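Local coordinates for flagellar hook-associated protein 2 (Helicobacter pylori, PDB 6IWY) that caps the growing tip of the flagellar filament, promoting polymerisation of flagellin there and keeping unpolymerised subunits from leaking out, at residues K117-D122 / R379-V384; N223-G228 / F357-L362; I230-S235 / L240-T245. All coordinates share one frame; numbering follows the deposited sequence.

Interaction 1: K117-D122 / R379-V384; sequences KNTGED and RPTNEV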
# COMPACT_ATOMS: atom_id res chain seq x y z
N LYS A 117 14.89 -4.30 3.72
CA LYS A 117 16.09 -4.67 4.45
C LYS A 117 16.11 -6.16 4.79
O LYS A 117 17.18 -6.75 4.94
CB LYS A 117 16.19 -3.87 5.74
CG LYS A 117 17.54 -3.99 6.45
CD LYS A 117 17.48 -3.33 7.82
CE LYS A 117 18.63 -3.79 8.70
NZ LYS A 117 19.09 -2.68 9.58
N ASN A 118 14.93 -6.74 4.90
CA ASN A 118 14.75 -8.09 5.37
C ASN A 118 14.16 -9.02 4.36
O ASN A 118 13.46 -8.61 3.44
CB ASN A 118 13.79 -8.06 6.54
CG ASN A 118 14.47 -7.89 7.81
OD1 ASN A 118 15.51 -8.49 8.04
ND2 ASN A 118 13.90 -7.06 8.68
N THR A 119 14.41 -10.30 4.57
CA THR A 119 13.91 -11.33 3.69
C THR A 119 12.61 -11.89 4.21
O THR A 119 12.10 -11.45 5.23
CB THR A 119 14.92 -12.46 3.57
OG1 THR A 119 14.94 -13.20 4.79
CG2 THR A 119 16.31 -11.91 3.28
N GLY A 120 12.07 -12.88 3.52
CA GLY A 120 10.84 -13.56 3.96
C GLY A 120 9.54 -12.93 3.46
O GLY A 120 9.43 -11.71 3.30
N GLU A 121 8.55 -13.79 3.26
CA GLU A 121 7.21 -13.42 2.81
C GLU A 121 6.56 -12.19 3.46
O GLU A 121 5.94 -11.40 2.77
CB GLU A 121 6.29 -14.60 3.05
CG GLU A 121 5.05 -14.53 2.23
CD GLU A 121 4.21 -15.78 2.34
OE1 GLU A 121 3.53 -16.07 1.34
OE2 GLU A 121 4.21 -16.44 3.41
N ASP A 122 6.67 -12.05 4.78
CA ASP A 122 6.08 -10.90 5.49
C ASP A 122 6.63 -9.54 5.03
O ASP A 122 6.18 -8.50 5.52
CB ASP A 122 6.30 -11.02 7.00
CG ASP A 122 5.48 -12.12 7.64
OD1 ASP A 122 4.69 -12.78 6.92
OD2 ASP A 122 5.63 -12.32 8.88
N ARG A 379 11.36 -21.26 6.34
CA ARG A 379 11.84 -20.21 7.28
C ARG A 379 11.99 -18.84 6.57
O ARG A 379 12.23 -18.77 5.38
CB ARG A 379 13.22 -20.56 7.86
CG ARG A 379 13.28 -21.72 8.82
CD ARG A 379 12.41 -21.49 10.05
NE ARG A 379 12.24 -22.70 10.86
CZ ARG A 379 13.09 -23.09 11.81
NH1 ARG A 379 12.83 -24.19 12.51
NH2 ARG A 379 14.19 -22.39 12.05
N PRO A 380 11.87 -17.74 7.33
CA PRO A 380 11.80 -16.40 6.74
C PRO A 380 13.15 -15.80 6.35
O PRO A 380 13.20 -14.69 5.81
CB PRO A 380 11.16 -15.57 7.87
CG PRO A 380 11.60 -16.24 9.14
CD PRO A 380 11.67 -17.71 8.80
N THR A 381 14.23 -16.52 6.65
CA THR A 381 15.56 -16.08 6.28
C THR A 381 16.41 -17.27 5.88
O THR A 381 15.98 -18.42 6.01
CB THR A 381 16.29 -15.29 7.40
OG1 THR A 381 16.69 -16.20 8.42
CG2 THR A 381 15.43 -14.16 7.96
N ASN A 382 17.60 -16.96 5.36
CA ASN A 382 18.54 -17.97 4.88
C ASN A 382 19.42 -18.49 6.03
O ASN A 382 20.21 -19.42 5.87
CB ASN A 382 19.40 -17.37 3.78
CG ASN A 382 18.65 -17.24 2.49
OD1 ASN A 382 17.94 -18.15 2.10
ND2 ASN A 382 18.80 -16.11 1.81
N GLU A 383 19.27 -17.87 7.19
CA GLU A 383 20.06 -18.20 8.36
C GLU A 383 19.22 -19.20 9.13
O GLU A 383 18.24 -18.81 9.74
CB GLU A 383 20.36 -16.91 9.15
CG GLU A 383 21.30 -15.89 8.40
CD GLU A 383 20.62 -15.12 7.20
OE1 GLU A 383 19.50 -14.57 7.35
OE2 GLU A 383 21.25 -15.05 6.12
N VAL A 384 19.56 -20.48 9.06
CA VAL A 384 18.70 -21.54 9.59
C VAL A 384 19.36 -22.30 10.73
O VAL A 384 19.95 -23.36 10.52
CB VAL A 384 18.27 -22.52 8.51
CG1 VAL A 384 17.71 -23.79 9.13
CG2 VAL A 384 17.25 -21.86 7.58
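Thr119 reaches across to the backbone of Pro380. Thr119 CB stands 3.6 Å from Pro380 O, and the branches part there. A chi1 of 72° sets OG1 between the backbone N and the carbonyl carbon of its own residue, facing the other segment. Thr119 OG1 donates a hydrogen bond to Pro380 O at 2.5 Å. It arrives in the carbonyl plane on a lone pair, with a C=O...donor angle of 138°. Thr119 OG1 also lies beside CA and CG2 of Thr381. The contact joins two antiparallel sheets: segment 117-122 follows strand 110-116 of one, and segment 379-384 begins at the end of edge strand 378-379 of the other, which also holds strands 30-36 and 405-407. This chain is one piece of the longer FliD, and 379-384 falls in the range of the FliD C-terminal family. Ser368 of the latter sheet ties Arg379 O, while Asp367 takes the backbone N of Glu121, a second tie between these regions. The two backbones come nearest at Gly120, whose CA is 4.1 Å from Pro380 CA. Gly120 N is also near Pro380 O, but the angle is too poor for a hydrogen bond, which leaves the threonine hydroxyl as the polar link between the two segments. Asn382 OD1 accepts from the backbone N of Ala38.

Interaction 2: N223-G228 / F357-L362; sequences NDRRGG and FMSKNL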
# COMPACT_ATOMS: atom_id res chain seq x y z
N ASN A 223 -5.04 -5.88 -2.61
CA ASN A 223 -4.24 -4.65 -2.71
C ASN A 223 -4.67 -3.92 -3.94
O ASN A 223 -4.91 -4.55 -4.98
CB ASN A 223 -2.74 -4.93 -2.76
CG ASN A 223 -1.90 -3.68 -3.10
OD1 ASN A 223 -1.06 -3.74 -3.98
ND2 ASN A 223 -2.11 -2.57 -2.41
N ASP A 224 -4.82 -2.60 -3.79
CA ASP A 224 -5.06 -1.68 -4.89
C ASP A 224 -3.94 -0.64 -4.91
O ASP A 224 -3.86 0.20 -4.02
CB ASP A 224 -6.40 -0.99 -4.72
CG ASP A 224 -6.73 -0.03 -5.88
OD1 ASP A 224 -6.07 -0.08 -6.96
OD2 ASP A 224 -7.68 0.79 -5.70
N ARG A 225 -3.08 -0.70 -5.92
CA ARG A 225 -1.97 0.20 -6.00
C ARG A 225 -2.41 1.62 -6.25
O ARG A 225 -1.65 2.54 -5.93
CB ARG A 225 -1.02 -0.17 -7.10
CG ARG A 225 -0.35 -1.51 -7.03
CD ARG A 225 0.46 -1.79 -8.37
NE ARG A 225 0.73 -3.23 -8.48
CZ ARG A 225 1.81 -3.85 -7.99
NH1 ARG A 225 2.80 -3.16 -7.37
NH2 ARG A 225 1.91 -5.18 -8.11
N ARG A 226 -3.58 1.84 -6.84
CA ARG A 226 -4.03 3.23 -7.02
C ARG A 226 -4.49 3.87 -5.71
O ARG A 226 -4.65 5.09 -5.64
CB ARG A 226 -5.13 3.42 -8.06
CG ARG A 226 -5.09 2.55 -9.30
CD ARG A 226 -6.14 1.47 -9.10
NE ARG A 226 -7.33 1.78 -9.86
CZ ARG A 226 -8.58 1.49 -9.50
NH1 ARG A 226 -8.86 0.90 -8.35
NH2 ARG A 226 -9.55 1.85 -10.33
N GLY A 227 -4.68 3.07 -4.67
CA GLY A 227 -5.02 3.58 -3.36
C GLY A 227 -6.50 3.77 -3.07
O GLY A 227 -6.83 4.25 -2.02
N GLY A 228 -7.39 3.36 -3.95
CA GLY A 228 -8.81 3.59 -3.72
C GLY A 228 -9.37 2.81 -2.53
O GLY A 228 -8.82 1.80 -2.12
N PHE A 357 3.84 7.92 -8.93
CA PHE A 357 4.13 6.66 -8.23
C PHE A 357 3.78 5.36 -8.91
O PHE A 357 3.36 4.42 -8.27
CB PHE A 357 3.42 6.65 -6.87
CG PHE A 357 3.83 7.75 -5.95
CD1 PHE A 357 5.16 7.99 -5.69
CD2 PHE A 357 2.87 8.51 -5.32
CE1 PHE A 357 5.53 8.99 -4.82
CE2 PHE A 357 3.24 9.51 -4.47
CZ PHE A 357 4.58 9.75 -4.21
N MET A 358 3.96 5.24 -10.20
CA MET A 358 3.91 3.92 -10.80
C MET A 358 4.83 2.99 -10.01
O MET A 358 5.93 3.39 -9.60
CB MET A 358 4.32 3.97 -12.27
CG MET A 358 3.13 3.98 -13.27
SD MET A 358 1.39 4.13 -12.65
CE MET A 358 0.50 3.89 -14.22
N SER A 359 4.37 1.77 -9.76
CA SER A 359 5.22 0.77 -9.14
C SER A 359 5.23 -0.49 -9.97
O SER A 359 4.23 -0.83 -10.57
CB SER A 359 4.71 0.45 -7.76
OG SER A 359 3.39 -0.11 -7.82
N LYS A 360 6.38 -1.16 -10.01
CA LYS A 360 6.51 -2.51 -10.56
C LYS A 360 7.37 -3.34 -9.60
O LYS A 360 8.43 -2.90 -9.21
CB LYS A 360 7.16 -2.46 -11.94
CG LYS A 360 7.47 -3.82 -12.61
CD LYS A 360 7.62 -3.69 -14.13
CE LYS A 360 9.07 -3.54 -14.63
NZ LYS A 360 9.62 -4.81 -15.25
N ASN A 361 6.92 -4.54 -9.25
CA ASN A 361 7.74 -5.46 -8.47
C ASN A 361 8.71 -6.21 -9.38
O ASN A 361 8.31 -6.73 -10.40
CB ASN A 361 6.85 -6.46 -7.73
CG ASN A 361 7.63 -7.40 -6.85
OD1 ASN A 361 7.84 -8.55 -7.20
ND2 ASN A 361 8.12 -6.90 -5.72
N LEU A 362 9.99 -6.21 -9.02
CA LEU A 362 11.04 -6.96 -9.74
C LEU A 362 11.36 -8.33 -9.09
O LEU A 362 11.76 -9.28 -9.76
CB LEU A 362 12.30 -6.13 -9.83
CG LEU A 362 12.23 -4.94 -10.79
CD1 LEU A 362 13.63 -4.30 -10.95
CD2 LEU A 362 11.71 -5.36 -12.12
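A type I beta turn, Asp224 to Gly227, carries Arg225 out at its second position toward Ser359 on the edge strand 359-361 of another sheet. Gly227 N closes the turn on Asp224 O at 3.1 Å. The Arg225 side chain leaves with CG anti to its carbonyl carbon, chi1 -61°, and stays extended as far as NE, which brings NH1 to Ser359. There Arg225 NH1 donates to Ser359 OG at 3.1 Å, with an N-H...acceptor angle of 151°. The hydroxyl sits at the edge of the guanidinium, 19° out of its plane, and it also lies near the aliphatic part of the arginine, Ser359 OG being 3.4 Å from Arg225 CD. The stronger anchor of this group comes from outside the two segments: Arg225 NE donates to Gly207 O. Held from two points, the guanidinium is limited in its rotation. Tyr349 OH, at the start of helix 349-356, is bonded to Arg225 O and ties the turn itself to the region leading into strand 359-361. The backbones keep well apart, with Arg225 CA 7.9 Å from Ser359 CA. The arrangement is that of a type I turn following strand 219-224, in the antiparallel sheet it shares with strands 129-132 and 209-214, linked by an arginine-serine hydrogen bond to the edge strand of a second antiparallel sheet.

Interaction 3: I230-S235 / L240-T245; sequences IEVKGS and LGFLQT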
# COMPACT_ATOMS: atom_id res chain seq x y z
N ILE A 230 -11.25 0.24 -0.38
CA ILE A 230 -11.63 -1.16 -0.47
C ILE A 230 -12.58 -1.51 0.70
O ILE A 230 -12.31 -1.13 1.85
CB ILE A 230 -10.41 -2.08 -0.35
CG1 ILE A 230 -9.36 -1.77 -1.41
CG2 ILE A 230 -10.84 -3.58 -0.50
CD1 ILE A 230 -8.04 -2.54 -1.12
N GLU A 231 -13.67 -2.23 0.39
CA GLU A 231 -14.62 -2.74 1.37
C GLU A 231 -15.02 -4.17 1.06
O GLU A 231 -15.24 -4.51 -0.09
CB GLU A 231 -15.89 -1.91 1.41
CG GLU A 231 -15.67 -0.42 1.54
CD GLU A 231 -16.98 0.42 1.65
OE1 GLU A 231 -16.87 1.65 1.95
OE2 GLU A 231 -18.09 -0.14 1.41
N VAL A 232 -15.13 -4.99 2.10
CA VAL A 232 -15.68 -6.32 1.99
C VAL A 232 -16.96 -6.27 2.77
O VAL A 232 -16.95 -6.15 3.98
CB VAL A 232 -14.74 -7.35 2.59
CG1 VAL A 232 -15.32 -8.78 2.49
CG2 VAL A 232 -13.36 -7.23 1.94
N LYS A 233 -18.08 -6.34 2.07
CA LYS A 233 -19.39 -6.17 2.65
C LYS A 233 -20.21 -7.43 2.55
O LYS A 233 -19.94 -8.31 1.76
CB LYS A 233 -20.12 -5.05 1.91
CG LYS A 233 -19.70 -3.66 2.35
CD LYS A 233 -19.73 -2.64 1.20
CE LYS A 233 -21.06 -2.62 0.39
NZ LYS A 233 -22.25 -2.18 1.20
N GLY A 234 -21.26 -7.50 3.36
CA GLY A 234 -22.13 -8.62 3.34
C GLY A 234 -22.28 -9.30 4.69
O GLY A 234 -21.41 -9.20 5.56
N SER A 235 -23.39 -10.00 4.83
CA SER A 235 -23.71 -10.75 6.02
C SER A 235 -22.66 -11.78 6.33
O SER A 235 -22.46 -12.12 7.50
CB SER A 235 -25.10 -11.41 5.90
OG SER A 235 -25.16 -12.36 4.86
N LEU A 240 -15.00 -15.06 6.12
CA LEU A 240 -13.73 -15.10 5.39
C LEU A 240 -12.60 -14.66 6.26
O LEU A 240 -11.45 -14.91 5.94
CB LEU A 240 -13.77 -14.20 4.15
CG LEU A 240 -14.84 -14.57 3.15
CD1 LEU A 240 -14.61 -13.81 1.83
CD2 LEU A 240 -14.86 -16.07 2.91
N GLY A 241 -12.93 -13.96 7.32
CA GLY A 241 -11.91 -13.57 8.28
C GLY A 241 -11.30 -12.20 8.13
O GLY A 241 -10.19 -12.00 8.57
N PHE A 242 -12.01 -11.26 7.53
CA PHE A 242 -11.59 -9.86 7.55
C PHE A 242 -11.91 -9.19 8.89
O PHE A 242 -13.03 -8.78 9.11
CB PHE A 242 -12.26 -9.08 6.41
CG PHE A 242 -11.71 -9.43 5.06
CD1 PHE A 242 -10.49 -8.93 4.65
CD2 PHE A 242 -12.39 -10.30 4.23
CE1 PHE A 242 -9.97 -9.28 3.41
CE2 PHE A 242 -11.88 -10.66 3.02
CZ PHE A 242 -10.67 -10.15 2.60
N LEU A 243 -10.93 -9.09 9.78
CA LEU A 243 -11.10 -8.36 11.06
C LEU A 243 -11.70 -7.00 10.74
O LEU A 243 -12.73 -6.59 11.29
CB LEU A 243 -9.74 -8.16 11.79
N GLN A 244 -11.00 -6.33 9.81
CA GLN A 244 -11.35 -5.02 9.31
C GLN A 244 -12.00 -5.24 7.97
O GLN A 244 -11.44 -5.96 7.14
CB GLN A 244 -10.06 -4.23 9.15
CG GLN A 244 -10.28 -2.79 8.82
CD GLN A 244 -8.96 -2.00 8.81
OE1 GLN A 244 -8.18 -2.06 9.77
NE2 GLN A 244 -8.71 -1.26 7.70
N THR A 245 -13.16 -4.63 7.73
CA THR A 245 -13.84 -4.78 6.45
C THR A 245 -13.77 -3.58 5.51
O THR A 245 -14.29 -3.66 4.40
CB THR A 245 -15.32 -5.08 6.64
OG1 THR A 245 -15.85 -4.19 7.63
CG2 THR A 245 -15.53 -6.53 7.06
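With chi1 at 180°, Val232 holds CG1 anti to its backbone N and CG2 anti to its carbonyl carbon, and both methyls face Phe242. The phenylalanine, chi1 -72°, swings its ring back from the loop to present one face to them. Val232 CG2 sits over the middle of that face, 3.9 Å from the centroid of the Phe242 ring and only 9° off the normal, a CH-pi contact. Val232 CG1 is 3.7 Å from Phe242 CD2. The two side chains cross at about a right angle. Leu131 of strand 129-132 touches both, extending the apolar cluster, and Leu240 packs on Ile186 and Met190 of helix 179-196.

Next to this cluster the backbones meet. Val232 N donates to Thr245 O at 2.8 Å, a nearly straight bond lying in the carbonyl plane. The same Thr245 O receives a CA-H...O contact from Glu231 CA at 3.2 Å. Further back along the strand, Ile230 is backbone-bonded to Thr247, and the returning chain runs antiparallel to 230-233.

On its other side that strand is bonded to strand 154-158 through Glu231, which pairs with Asn156, and Lys233, which pairs with Ser154. The arrangement is a strand, short helix 237-240 and extended return, which lays Phe242 against Val232 and Leu131 and pairs the returning chain antiparallel along edge strand 230-233 of its sheet.

Interactions 2 and 3 are neighbours: the turn after strand 219-224 leads directly into strand 230-233, and Asp224 N lies 4.2 Å from Ile230 CD1. Their centres are still about 22 Å apart, since interaction 2 looks back to strand 359-361 while interaction 3 is a local fold-back. Interaction 1 touches neither. Its nearest atoms are about 10 Å from interaction 2 and about 15 Å from interaction 3, whose centre is about 30 Å from its own. Both long-range contacts involve the sheet holding strands 110-116 and 359-361: interaction 1 ties it toward the sheet of strands 30-36 and 405-407, and interaction 2 to the sheet of strands 129-132, 219-224 and 209-214.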